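Local coordinates for DUF3298 domain-containing protein (Pseudomonas aeruginosa, PDB 4E72) that is of unknown function but belongs to the DUF3298 family and is probably exported as a lipoprotein, at residues A[26-30]-A[79-84]; A[51-55]-A[102-106]; A[94-99]-A[123-127]; A[113-118]-A[199-203]; A[148-153]-A[206-212]. One frame throughout, in Å; residues are numbered along the deposited sequence.

Interaction 1. Residues A[26-30]-A[79-84]; sequences EQCPL and AEPGWS
The carbonyl O of Q27 accepts a hydrogen bond from the backbone N of G82 at 2.7 Å, the shorter of two backbone bonds that tie these loops together. The N-H comes in bent, with 145° at the hydrogen, and is tilted from the plane of the Q27 carbonyl. The same oxygen also has P81 CA close by. The Q27 side chain lies alongside the turn, its amide next to G82 and P81: CG stands beside its own backbone N (chi1 -74°) and a second bend follows at chi2. Its OE1 thereby comes 3.5 Å from G82 CA, while NE2 lies near the CB of P81. G82 is the third residue of a type II beta turn running from E80 to W83, where its positive phi suits a glycine, and the turn's own bond, from W83 N to E80 O, is weak. The turn follows helix 68-78 and leads into strand 84-95, and beyond it the two strands begin a parallel pairing, L30 beside S84. There the carbonyl O of W83 receives the N-H of L30 at 3.3 Å and a CA-H...O contact from P29 CA at 3.1 Å. A second such contact joins S84 CA to the carbonyl O of L30. P29 wedges its ring against the start of the loop, with CB 3.6 Å from A79 CB and CG 3.4 Å from the carbonyl O of E80. Behind the contact, C28 turns its side chain to L19 and C23, and W83 rests on T109.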
# COMPACT_ATOMS: atom_id res chain seq x y z
N GLU A 26 27.27 -7.02 12.28
CA GLU A 26 25.99 -6.31 12.40
C GLU A 26 25.72 -5.43 11.15
O GLU A 26 24.55 -5.11 10.87
CB GLU A 26 25.97 -5.46 13.72
CG GLU A 26 27.18 -4.56 13.95
CD GLU A 26 27.29 -3.87 15.30
OE1 GLU A 26 26.28 -3.33 15.80
OE2 GLU A 26 28.43 -3.81 15.83
N GLN A 27 26.79 -5.09 10.41
CA GLN A 27 26.78 -4.25 9.20
C GLN A 27 26.62 -5.08 7.91
O GLN A 27 26.80 -4.53 6.82
CB GLN A 27 28.09 -3.43 9.13
CG GLN A 27 28.17 -2.26 10.11
CD GLN A 27 27.46 -1.05 9.58
OE1 GLN A 27 26.26 -0.84 9.81
NE2 GLN A 27 28.19 -0.23 8.84
N CYS A 28 26.30 -6.39 8.02
CA CYS A 28 26.12 -7.27 6.85
C CYS A 28 24.81 -6.93 6.11
O CYS A 28 23.74 -7.02 6.71
CB CYS A 28 26.16 -8.74 7.25
SG CYS A 28 25.78 -9.89 5.90
N PRO A 29 24.88 -6.56 4.80
CA PRO A 29 23.65 -6.28 4.02
C PRO A 29 22.65 -7.43 4.08
O PRO A 29 23.04 -8.60 4.07
CB PRO A 29 24.18 -6.05 2.61
CG PRO A 29 25.58 -5.54 2.83
CD PRO A 29 26.09 -6.40 3.95
N LEU A 30 21.37 -7.08 4.18
CA LEU A 30 20.21 -7.95 4.43
C LEU A 30 19.03 -7.64 3.53
O LEU A 30 18.68 -6.48 3.34
CB LEU A 30 19.81 -7.67 5.92
CG LEU A 30 18.63 -8.37 6.59
CD1 LEU A 30 18.90 -8.53 8.08
CD2 LEU A 30 17.34 -7.55 6.45
N ALA A 79 25.12 -3.94 -2.58
CA ALA A 79 24.90 -3.21 -1.33
C ALA A 79 26.19 -2.86 -0.62
O ALA A 79 27.13 -3.65 -0.66
CB ALA A 79 24.00 -4.00 -0.39
N GLU A 80 26.24 -1.67 -0.00
CA GLU A 80 27.39 -1.22 0.79
C GLU A 80 27.17 -1.67 2.24
O GLU A 80 26.08 -2.15 2.52
CB GLU A 80 27.54 0.29 0.69
CG GLU A 80 28.19 0.77 -0.60
CD GLU A 80 28.26 2.28 -0.80
OE1 GLU A 80 27.96 3.03 0.15
OE2 GLU A 80 28.60 2.70 -1.92
N PRO A 81 28.15 -1.60 3.18
CA PRO A 81 27.89 -2.09 4.56
C PRO A 81 26.74 -1.36 5.28
O PRO A 81 26.60 -0.14 5.15
CB PRO A 81 29.23 -1.86 5.28
CG PRO A 81 30.27 -1.90 4.16
CD PRO A 81 29.58 -1.20 3.02
N GLY A 82 25.92 -2.14 5.98
CA GLY A 82 24.79 -1.68 6.78
C GLY A 82 23.47 -1.53 6.04
O GLY A 82 22.46 -1.21 6.66
N TRP A 83 23.49 -1.72 4.71
CA TRP A 83 22.28 -1.56 3.88
C TRP A 83 21.31 -2.70 4.11
O TRP A 83 21.71 -3.83 4.39
CB TRP A 83 22.65 -1.47 2.40
CG TRP A 83 23.31 -0.19 1.96
CD1 TRP A 83 24.00 0.69 2.74
CD2 TRP A 83 23.41 0.28 0.62
NE1 TRP A 83 24.49 1.72 1.96
CE2 TRP A 83 24.16 1.49 0.66
CE3 TRP A 83 22.89 -0.16 -0.62
CZ2 TRP A 83 24.41 2.24 -0.49
CZ3 TRP A 83 23.14 0.60 -1.76
CH2 TRP A 83 23.91 1.77 -1.69
N SER A 84 20.04 -2.41 3.96
CA SER A 84 18.96 -3.39 4.09
C SER A 84 17.78 -2.99 3.25
O SER A 84 17.55 -1.80 2.98
CB SER A 84 18.53 -3.56 5.55
OG SER A 84 18.08 -2.33 6.10

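Interaction 2. Residues A[51-55]-A[102-106]; sequences ALLEM and ELSSY
The C-terminal part of helix 44-54, with M55 just after it in the chain, packs on strand 98-108 with the backbones well separated, the CA atoms of L52 and L103 being 7.0 Å apart and those of M55 and S105 6.7 Å, and no hydrogen bond passes between them. L103 points at the helix and divides its isobutyl group between two residues: CD1 meets A51 CB at 4.0 Å, and CD2 meets L52 CD2 at 4.1 Å. M55, a selenomethionine, reaches down beside them. With CG beside the backbone N and chi2 extended, its SE packs on L103 CB at 3.6 Å. The bend at chi3 (86°) then turns the methyl across the strand, toward G117 on the neighbouring strand 115-124, and CE lies 3.4 Å from S105 OG and also covers the backbone between S104 and S105. S105 holds its hydroxyl between its backbone N and carbonyl carbon (chi1 63°), on the side facing the selenomethionine. L103 also touches I121 of the next strand, and L52 reaches L87 and A89 on the strand before as well as L68 of helix 68-78. The contact is helix-on-sheet packing, with alternate strand residues L103 and S105 directed at the helix packed on one face of the mixed sheet.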
# COMPACT_ATOMS: atom_id res chain seq x y z
N ALA A 51 4.01 -5.66 -8.08
CA ALA A 51 3.67 -4.52 -7.22
C ALA A 51 4.75 -4.30 -6.15
O ALA A 51 5.06 -3.15 -5.83
CB ALA A 51 2.30 -4.72 -6.57
N LEU A 52 5.38 -5.39 -5.65
CA LEU A 52 6.48 -5.25 -4.69
C LEU A 52 7.75 -4.78 -5.38
O LEU A 52 8.45 -3.94 -4.84
CB LEU A 52 6.77 -6.55 -3.97
CG LEU A 52 5.79 -6.92 -2.88
CD1 LEU A 52 5.99 -8.38 -2.47
CD2 LEU A 52 5.89 -5.96 -1.71
N LEU A 53 8.00 -5.26 -6.62
CA LEU A 53 9.18 -4.85 -7.39
C LEU A 53 9.14 -3.36 -7.75
O LEU A 53 10.20 -2.74 -7.79
CB LEU A 53 9.33 -5.69 -8.66
CG LEU A 53 9.86 -7.11 -8.46
CD1 LEU A 53 9.69 -7.94 -9.73
CD2 LEU A 53 11.33 -7.10 -7.99
N GLU A 54 7.92 -2.80 -7.95
CA GLU A 54 7.69 -1.37 -8.25
C GLU A 54 8.12 -0.48 -7.08
O GLU A 54 8.57 0.64 -7.29
CB GLU A 54 6.20 -1.11 -8.55
CG GLU A 54 5.72 -1.59 -9.92
CD GLU A 54 6.23 -0.88 -11.16
OE1 GLU A 54 6.74 0.26 -11.06
OE2 GLU A 54 6.11 -1.48 -12.25
N MSE A 55 8.00 -1.00 -5.85
CA MSE A 55 8.39 -0.28 -4.63
C MSE A 55 9.91 -0.23 -4.44
O MSE A 55 10.38 0.42 -3.51
CB MSE A 55 7.76 -0.94 -3.41
CG MSE A 55 6.26 -1.10 -3.52
SE MSE A 55 5.61 -1.89 -1.91
CE MSE A 55 5.41 -0.26 -0.89
N GLU A 102 -2.24 -5.22 1.23
CA GLU A 102 -1.44 -4.08 1.69
C GLU A 102 0.04 -4.39 1.49
O GLU A 102 0.51 -5.48 1.85
CB GLU A 102 -1.73 -3.71 3.15
CG GLU A 102 -1.32 -2.27 3.43
CD GLU A 102 -1.55 -1.68 4.81
OE1 GLU A 102 -2.55 -2.03 5.48
OE2 GLU A 102 -0.75 -0.80 5.19
N LEU A 103 0.76 -3.42 0.89
CA LEU A 103 2.18 -3.51 0.56
C LEU A 103 3.03 -2.58 1.42
O LEU A 103 2.66 -1.43 1.62
CB LEU A 103 2.40 -3.15 -0.92
CG LEU A 103 1.43 -3.80 -1.93
CD1 LEU A 103 1.32 -2.97 -3.16
CD2 LEU A 103 1.87 -5.23 -2.27
N SER A 104 4.17 -3.10 1.91
CA SER A 104 5.15 -2.37 2.75
C SER A 104 6.53 -2.58 2.23
O SER A 104 6.89 -3.70 1.84
CB SER A 104 5.12 -2.85 4.20
OG SER A 104 3.83 -2.83 4.76
N SER A 105 7.32 -1.54 2.30
CA SER A 105 8.73 -1.58 1.95
C SER A 105 9.50 -0.71 2.92
O SER A 105 8.96 0.26 3.48
CB SER A 105 8.95 -1.12 0.51
OG SER A 105 8.56 0.23 0.33
N TYR A 106 10.77 -1.06 3.12
CA TYR A 106 11.71 -0.31 3.92
C TYR A 106 13.10 -0.45 3.30
O TYR A 106 13.66 -1.55 3.24
CB TYR A 106 11.69 -0.73 5.40
CG TYR A 106 12.66 0.07 6.23
CD1 TYR A 106 12.34 1.35 6.67
CD2 TYR A 106 13.94 -0.41 6.50
CE1 TYR A 106 13.26 2.12 7.40
CE2 TYR A 106 14.87 0.36 7.20
CZ TYR A 106 14.52 1.61 7.65
OH TYR A 106 15.43 2.34 8.37

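Interaction 3. Residues A[94-99]-A[123-127]; sequences QHDGLV and YDRRQ
The two segments pair antiparallel, V99 and Y123 forming a hydrogen-bonded pair and L98 and D124 the neighbouring non-hydrogen-bonded one, at the end of the beta hairpin made by strands 98-108 and 115-124. A type I' turn from H95 to L98 links strand 98-108 to the preceding strand. V99 N gives its hydrogen to Y123 O at 2.8 Å, and Y123 N returns one to V99 O at 2.9 Å. R125 N then binds G97 O at 2.9 Å, extending the pairing into the turn, where both D96 and G97 have positive phi. The side chain of R125 curls over that glycine. With CG beside the backbone N (chi1 -67°), its CB, CG and CD line up against G97 O, and CD packs on V99 CG2 at 3.7 Å. Its guanidinium goes on to the carbonyl oxygens of G4 and D7, and NH1 also donates to a water at 2.7 Å; that water in turn donates to Q94 OE1 and L98 O. Q94 OE1 additionally accepts from the backbone N of L9. Past the strand, D124 OD2 takes the amide NE2 of Q127 at 2.6 Å on its anti lone pair, with OD2 close to the amide plane. The other carboxylate oxygen, D124 OD1, lies 3.5 Å from L98 CD2.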
# COMPACT_ATOMS: atom_id res chain seq x y z
N GLN A 94 -10.59 -9.36 3.12
CA GLN A 94 -11.31 -10.15 2.12
C GLN A 94 -12.77 -9.99 2.40
O GLN A 94 -13.21 -10.32 3.52
CB GLN A 94 -10.89 -11.62 2.11
CG GLN A 94 -9.52 -11.81 1.50
CD GLN A 94 -9.28 -13.23 1.12
OE1 GLN A 94 -9.87 -13.75 0.18
NE2 GLN A 94 -8.37 -13.87 1.82
N HIS A 95 -13.53 -9.43 1.44
CA HIS A 95 -14.98 -9.23 1.56
C HIS A 95 -15.59 -9.03 0.20
O HIS A 95 -15.00 -8.37 -0.67
CB HIS A 95 -15.35 -8.04 2.49
CG HIS A 95 -14.98 -6.69 1.95
ND1 HIS A 95 -15.89 -5.92 1.23
CD2 HIS A 95 -13.80 -6.02 2.02
CE1 HIS A 95 -15.24 -4.82 0.89
NE2 HIS A 95 -13.98 -4.83 1.34
N ASP A 96 -16.78 -9.60 0.02
CA ASP A 96 -17.68 -9.46 -1.14
C ASP A 96 -16.98 -9.77 -2.48
O ASP A 96 -17.28 -9.13 -3.49
CB ASP A 96 -18.28 -8.03 -1.13
CG ASP A 96 -19.09 -7.72 0.14
OD1 ASP A 96 -20.07 -8.44 0.41
OD2 ASP A 96 -18.73 -6.75 0.86
N GLY A 97 -16.08 -10.75 -2.47
CA GLY A 97 -15.32 -11.14 -3.66
C GLY A 97 -14.09 -10.28 -3.93
O GLY A 97 -13.42 -10.49 -4.94
N LEU A 98 -13.78 -9.32 -3.05
CA LEU A 98 -12.61 -8.45 -3.17
C LEU A 98 -11.46 -8.92 -2.28
O LEU A 98 -11.71 -9.38 -1.17
CB LEU A 98 -12.92 -6.98 -2.81
CG LEU A 98 -14.04 -6.22 -3.53
CD1 LEU A 98 -14.00 -4.76 -3.13
CD2 LEU A 98 -13.91 -6.29 -5.03
N VAL A 99 -10.21 -8.78 -2.76
CA VAL A 99 -9.01 -9.09 -1.95
C VAL A 99 -8.25 -7.78 -1.81
O VAL A 99 -7.88 -7.19 -2.82
CB VAL A 99 -8.10 -10.23 -2.50
CG1 VAL A 99 -7.05 -10.63 -1.47
CG2 VAL A 99 -8.92 -11.44 -2.91
N TYR A 123 -7.99 -6.24 -5.61
CA TYR A 123 -8.26 -7.28 -6.59
C TYR A 123 -9.70 -7.77 -6.52
O TYR A 123 -10.13 -8.31 -5.50
CB TYR A 123 -7.29 -8.45 -6.38
CG TYR A 123 -7.37 -9.47 -7.49
CD1 TYR A 123 -6.68 -9.28 -8.69
CD2 TYR A 123 -8.11 -10.64 -7.33
CE1 TYR A 123 -6.77 -10.22 -9.72
CE2 TYR A 123 -8.21 -11.57 -8.37
CZ TYR A 123 -7.54 -11.35 -9.56
OH TYR A 123 -7.59 -12.28 -10.56
N ASP A 124 -10.45 -7.60 -7.62
CA ASP A 124 -11.84 -8.07 -7.74
C ASP A 124 -11.85 -9.48 -8.35
O ASP A 124 -11.41 -9.68 -9.48
CB ASP A 124 -12.67 -7.10 -8.58
CG ASP A 124 -14.16 -7.42 -8.70
OD1 ASP A 124 -14.70 -8.17 -7.83
OD2 ASP A 124 -14.80 -6.88 -9.61
N ARG A 125 -12.30 -10.46 -7.58
CA ARG A 125 -12.35 -11.86 -8.01
C ARG A 125 -13.50 -12.15 -8.99
O ARG A 125 -13.44 -13.13 -9.73
CB ARG A 125 -12.47 -12.80 -6.80
CG ARG A 125 -11.25 -12.82 -5.90
CD ARG A 125 -11.62 -13.37 -4.55
NE ARG A 125 -12.10 -14.75 -4.65
CZ ARG A 125 -12.84 -15.37 -3.73
NH1 ARG A 125 -13.20 -14.73 -2.62
NH2 ARG A 125 -13.22 -16.62 -3.91
N ARG A 126 -14.56 -11.31 -8.96
CA ARG A 126 -15.73 -11.43 -9.83
C ARG A 126 -15.30 -11.13 -11.29
O ARG A 126 -15.73 -11.83 -12.20
CB ARG A 126 -16.85 -10.48 -9.35
CG ARG A 126 -18.22 -10.71 -9.99
CD ARG A 126 -19.16 -9.57 -9.62
NE ARG A 126 -20.48 -9.71 -10.26
CZ ARG A 126 -21.37 -8.73 -10.35
NH1 ARG A 126 -21.10 -7.52 -9.87
NH2 ARG A 126 -22.54 -8.94 -10.94
N GLN A 127 -14.41 -10.14 -11.47
CA GLN A 127 -13.85 -9.70 -12.75
C GLN A 127 -12.42 -10.24 -13.04
O GLN A 127 -11.98 -10.15 -14.19
CB GLN A 127 -13.79 -8.16 -12.80
CG GLN A 127 -15.13 -7.45 -12.91
CD GLN A 127 -14.93 -5.96 -12.88
OE1 GLN A 127 -14.83 -5.30 -13.93
NE2 GLN A 127 -14.81 -5.39 -11.69
O HOH W 1 -12.08 -12.61 -1.32

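Interaction 4. Residues A[113-118]-A[199-203]; sequences HGMPGR and YSYAH
Strand 115-124, a member of the mixed sheet, is met on one face by a short 3-10 turn and the residues after it, so the contact joins that sheet to the loop before strand 205-208, an edge strand of the three-stranded sheet. At its centre R118 and H203 lie against each other. With CG beside the backbone N (chi1 -68°), R118 sets CG over the middle of the imidazole, 3.5 Å from the centroid and almost on the ring normal, in a CH-pi contact; the bend at chi2 then brings the guanidinium round to the ring's ND1-CE1 side. There it offers a face to H203 CE1, which sits over its centre, 3.5 Å from R118 CZ, with the two planes inclined by 41°. R118 NH1 is held by the carbonyl O of G117 at 3.0 Å, in the guanidinium plane but above that of the carbonyl, which restrains the rotation of the group. P116 fits between the two aromatic residues, its CB at the edge of H203, near the ring plane, and its CD at the edge of Y199, 3.7 Å from CE2. H203 NE2 is buried here and has no polar partner. Farther out, the rings of H113 and Y199 meet obliquely, and H113 ND1 is pinned in its ring plane to the carbonyl O of G114 at 2.7 Å.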
# COMPACT_ATOMS: atom_id res chain seq x y z
N HIS A 113 18.45 8.12 7.67
CA HIS A 113 17.44 7.15 8.06
C HIS A 113 17.01 6.33 6.82
O HIS A 113 17.46 6.63 5.70
CB HIS A 113 16.22 7.87 8.71
CG HIS A 113 15.59 8.92 7.84
ND1 HIS A 113 14.71 8.58 6.81
CD2 HIS A 113 15.77 10.27 7.83
CE1 HIS A 113 14.36 9.73 6.24
NE2 HIS A 113 14.99 10.76 6.80
N GLY A 114 16.11 5.38 7.04
CA GLY A 114 15.56 4.54 5.99
C GLY A 114 14.42 5.19 5.23
O GLY A 114 13.93 6.25 5.63
N MSE A 115 14.01 4.56 4.14
CA MSE A 115 12.94 5.03 3.25
C MSE A 115 11.75 4.08 3.24
O MSE A 115 11.82 3.03 2.59
CB MSE A 115 13.48 5.23 1.83
CG MSE A 115 14.58 6.24 1.78
SE MSE A 115 15.90 5.95 0.39
CE MSE A 115 17.22 5.00 1.41
N PRO A 116 10.64 4.42 3.93
CA PRO A 116 9.45 3.54 3.90
C PRO A 116 8.55 3.77 2.67
O PRO A 116 8.48 4.88 2.12
CB PRO A 116 8.71 3.91 5.18
CG PRO A 116 9.04 5.37 5.40
CD PRO A 116 10.39 5.64 4.74
N GLY A 117 7.86 2.71 2.26
CA GLY A 117 6.88 2.75 1.19
C GLY A 117 5.64 1.96 1.58
O GLY A 117 5.73 1.00 2.34
N ARG A 118 4.48 2.38 1.07
CA ARG A 118 3.18 1.70 1.30
C ARG A 118 2.44 1.68 0.01
O ARG A 118 2.71 2.52 -0.83
CB ARG A 118 2.31 2.36 2.41
CG ARG A 118 2.85 2.25 3.82
CD ARG A 118 2.80 0.86 4.42
NE ARG A 118 3.25 0.86 5.82
CZ ARG A 118 4.52 0.90 6.22
NH1 ARG A 118 5.51 0.92 5.33
NH2 ARG A 118 4.81 0.93 7.51
N TYR A 199 7.15 12.57 9.55
CA TYR A 199 7.41 11.13 9.76
C TYR A 199 6.87 10.60 11.08
O TYR A 199 6.47 9.44 11.14
CB TYR A 199 8.91 10.84 9.69
CG TYR A 199 9.40 10.40 8.33
CD1 TYR A 199 9.63 11.32 7.31
CD2 TYR A 199 9.70 9.06 8.07
CE1 TYR A 199 10.05 10.92 6.05
CE2 TYR A 199 10.17 8.65 6.82
CZ TYR A 199 10.33 9.58 5.80
OH TYR A 199 10.78 9.18 4.57
N SER A 200 6.84 11.42 12.15
CA SER A 200 6.28 11.03 13.46
C SER A 200 4.81 10.53 13.35
O SER A 200 4.41 9.67 14.13
CB SER A 200 6.35 12.18 14.44
OG SER A 200 5.63 13.30 13.96
N TYR A 201 4.03 11.05 12.37
CA TYR A 201 2.63 10.62 12.14
C TYR A 201 2.56 9.35 11.26
O TYR A 201 1.47 8.90 10.94
CB TYR A 201 1.81 11.76 11.51
CG TYR A 201 1.55 12.91 12.47
CD1 TYR A 201 2.52 13.89 12.68
CD2 TYR A 201 0.36 13.00 13.18
CE1 TYR A 201 2.30 14.93 13.59
CE2 TYR A 201 0.14 14.03 14.10
CZ TYR A 201 1.11 15.00 14.29
OH TYR A 201 0.88 16.03 15.17
N ALA A 202 3.73 8.80 10.88
CA ALA A 202 3.90 7.59 10.06
C ALA A 202 3.15 7.70 8.72
O ALA A 202 3.42 8.62 7.94
CB ALA A 202 3.45 6.35 10.84
N HIS A 203 2.19 6.80 8.47
CA HIS A 203 1.43 6.75 7.23
C HIS A 203 -0.02 7.08 7.52
O HIS A 203 -0.78 6.17 7.86
CB HIS A 203 1.60 5.36 6.58
CG HIS A 203 3.00 5.11 6.11
ND1 HIS A 203 3.86 4.27 6.81
CD2 HIS A 203 3.66 5.64 5.06
CE1 HIS A 203 5.01 4.33 6.16
NE2 HIS A 203 4.92 5.11 5.08

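Interaction 5. Residues A[148-153]-A[206-212]; sequences QAELAH and LKIPYPR
I208 carries CG1 beside its backbone N (chi1 -50°) and CG2 anti to it, a rotation that spreads its branches over the helix: CG1 touches A152 CB at 3.8 Å, CG2 meets Q148 CB, and CD1 settles near A149 CA. Q148 bends at chi2, which turns its amide toward R212. L206 also faces the helix; in the conformer described, its CD2 approaches A149 O and H153 N at 3.6 Å each, and lies at the edge of the H153 ring. A152 has only a methyl to offer, its CB lying 3.4 Å from the carbonyl O of K207; consistent with this small side chain, the CA atoms of A152 and I208 are 5.6 Å apart. Here helix 142-159 packs on the outer strand 205-208 of the three-stranded antiparallel sheet; the axes of segments 148-153 and 206-208 approach to 7.3 Å, with 127° between their chain directions. F174 and W156 add to the apolar packing round L206, and L189 on the adjoining strand reaches both A149 and L206. A water bridges the two elements, donating to A152 O at 2.7 Å and accepting from K207 N at 2.8 Å. At the outer end, R212 NE makes a weak hydrogen bond to Q148 OE1 at 3.4 Å, the oxygen lying near the guanidinium plane, while the amide and guanidinium planes stand 58° apart. L151 CD2 packs on the CD of R212 beside it.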
# COMPACT_ATOMS: atom_id res chain seq x y z
N GLN A 148 -14.68 14.75 -1.16
CA GLN A 148 -15.03 13.94 0.03
C GLN A 148 -13.78 13.57 0.81
O GLN A 148 -13.84 13.45 2.04
CB GLN A 148 -15.82 12.68 -0.35
CG GLN A 148 -17.16 12.95 -1.04
CD GLN A 148 -18.01 13.96 -0.31
OE1 GLN A 148 -18.39 13.76 0.84
NE2 GLN A 148 -18.29 15.10 -0.95
N ALA A 149 -12.65 13.40 0.11
CA ALA A 149 -11.34 13.11 0.69
C ALA A 149 -10.88 14.30 1.53
O ALA A 149 -10.33 14.10 2.61
CB ALA A 149 -10.33 12.83 -0.42
N GLU A 150 -11.16 15.54 1.04
CA GLU A 150 -10.88 16.82 1.73
C GLU A 150 -11.63 16.86 3.09
O GLU A 150 -11.07 17.31 4.08
CB GLU A 150 -11.32 18.01 0.85
CG GLU A 150 -10.35 18.41 -0.25
CD GLU A 150 -10.89 19.23 -1.41
OE1 GLU A 150 -11.47 20.32 -1.16
OE2 GLU A 150 -10.67 18.83 -2.57
N LEU A 151 -12.88 16.39 3.10
CA LEU A 151 -13.71 16.33 4.31
C LEU A 151 -13.10 15.32 5.31
O LEU A 151 -13.00 15.62 6.50
CB LEU A 151 -15.17 15.99 3.94
CG LEU A 151 -16.19 15.77 5.08
CD1 LEU A 151 -16.35 17.02 5.97
CD2 LEU A 151 -17.52 15.29 4.53
N ALA A 152 -12.66 14.14 4.80
CA ALA A 152 -11.99 13.09 5.57
C ALA A 152 -10.64 13.59 6.15
O ALA A 152 -10.23 13.14 7.21
CB ALA A 152 -11.78 11.86 4.70
N HIS A 153 -9.99 14.54 5.44
CA HIS A 153 -8.78 15.19 5.91
C HIS A 153 -9.11 16.04 7.14
O HIS A 153 -8.40 15.98 8.15
CB HIS A 153 -8.13 16.03 4.80
CG HIS A 153 -6.81 16.65 5.20
ND1 HIS A 153 -6.65 18.02 5.31
CD2 HIS A 153 -5.65 16.06 5.56
CE1 HIS A 153 -5.41 18.22 5.69
NE2 HIS A 153 -4.76 17.07 5.86
N LEU A 206 -6.84 8.21 6.02
CA LEU A 206 -8.08 8.97 5.92
C LEU A 206 -9.20 7.99 5.65
O LEU A 206 -9.00 7.02 4.90
CB LEU A 206 -7.97 10.01 4.79
CG LEU A 206 -7.63 11.46 5.18
CD1 LEU A 206 -6.34 11.57 5.97
CD2 LEU A 206 -7.55 12.33 3.94
N LYS A 207 -10.37 8.23 6.25
CA LYS A 207 -11.51 7.35 6.05
C LYS A 207 -12.69 8.11 5.50
O LYS A 207 -13.17 9.06 6.14
CB LYS A 207 -11.92 6.63 7.36
CG LYS A 207 -10.78 5.97 8.13
CD LYS A 207 -10.38 4.62 7.57
CE LYS A 207 -9.16 4.09 8.29
NZ LYS A 207 -8.80 2.71 7.86
N ILE A 208 -13.16 7.71 4.31
CA ILE A 208 -14.36 8.31 3.74
C ILE A 208 -15.50 7.34 3.95
O ILE A 208 -15.45 6.24 3.39
CB ILE A 208 -14.30 8.77 2.27
CG1 ILE A 208 -13.07 9.64 1.96
CG2 ILE A 208 -15.61 9.48 1.88
CD1 ILE A 208 -12.63 9.54 0.50
N PRO A 209 -16.54 7.71 4.72
CA PRO A 209 -17.70 6.82 4.87
C PRO A 209 -18.39 6.56 3.53
O PRO A 209 -18.60 7.51 2.78
CB PRO A 209 -18.62 7.58 5.85
CG PRO A 209 -17.73 8.59 6.54
CD PRO A 209 -16.74 8.98 5.47
N TYR A 210 -18.79 5.30 3.26
CA TYR A 210 -19.52 4.97 2.01
C TYR A 210 -20.80 5.83 1.76
O TYR A 210 -20.99 6.20 0.61
CB TYR A 210 -19.87 3.47 1.93
CG TYR A 210 -18.65 2.64 1.57
CD1 TYR A 210 -18.27 2.47 0.24
CD2 TYR A 210 -17.83 2.11 2.55
CE1 TYR A 210 -17.15 1.72 -0.10
CE2 TYR A 210 -16.70 1.35 2.22
CZ TYR A 210 -16.36 1.16 0.90
OH TYR A 210 -15.20 0.47 0.60
N PRO A 211 -21.60 6.30 2.76
CA PRO A 211 -22.76 7.15 2.41
C PRO A 211 -22.36 8.51 1.83
O PRO A 211 -23.20 9.16 1.20
CB PRO A 211 -23.51 7.30 3.74
CG PRO A 211 -23.05 6.16 4.58
CD PRO A 211 -21.60 5.99 4.21
N ARG A 212 -21.09 8.94 2.01
CA ARG A 212 -20.59 10.19 1.42
C ARG A 212 -20.19 9.95 -0.05
O ARG A 212 -19.87 10.91 -0.77
CB ARG A 212 -19.38 10.76 2.22
CG ARG A 212 -19.75 11.21 3.64
CD ARG A 212 -20.06 12.69 3.79
NE ARG A 212 -21.04 13.22 2.84
CZ ARG A 212 -22.36 13.12 2.96
NH1 ARG A 212 -22.89 12.46 3.98
NH2 ARG A 212 -23.16 13.65 2.04
O HOH W 2 -10.54 10.55 7.88

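In the fold
Interactions 1 to 4 all reach the six-stranded mixed sheet, interaction 1 where strands 30-37 and 84-95 begin to pair; strand 98-108 serves interactions 2 and 3, and strand 115-124 interactions 3 and 4. Interactions 2 and 4 lie 13 Å apart between centres and touch, S105 O probably accepting a hydrogen bond from G117 N while the methyl of M55 packs on G117. Interaction 1 closes earlier in the chain than interaction 3, about 39 Å away between centres. Interaction 5 belongs to the separate three-stranded sheet, about 42 Å from interaction 1 between centres. Residues 199-203 pack against the mixed sheet just before the chain enters strand 205-208, so contacts in this part of the chain touch both sheets.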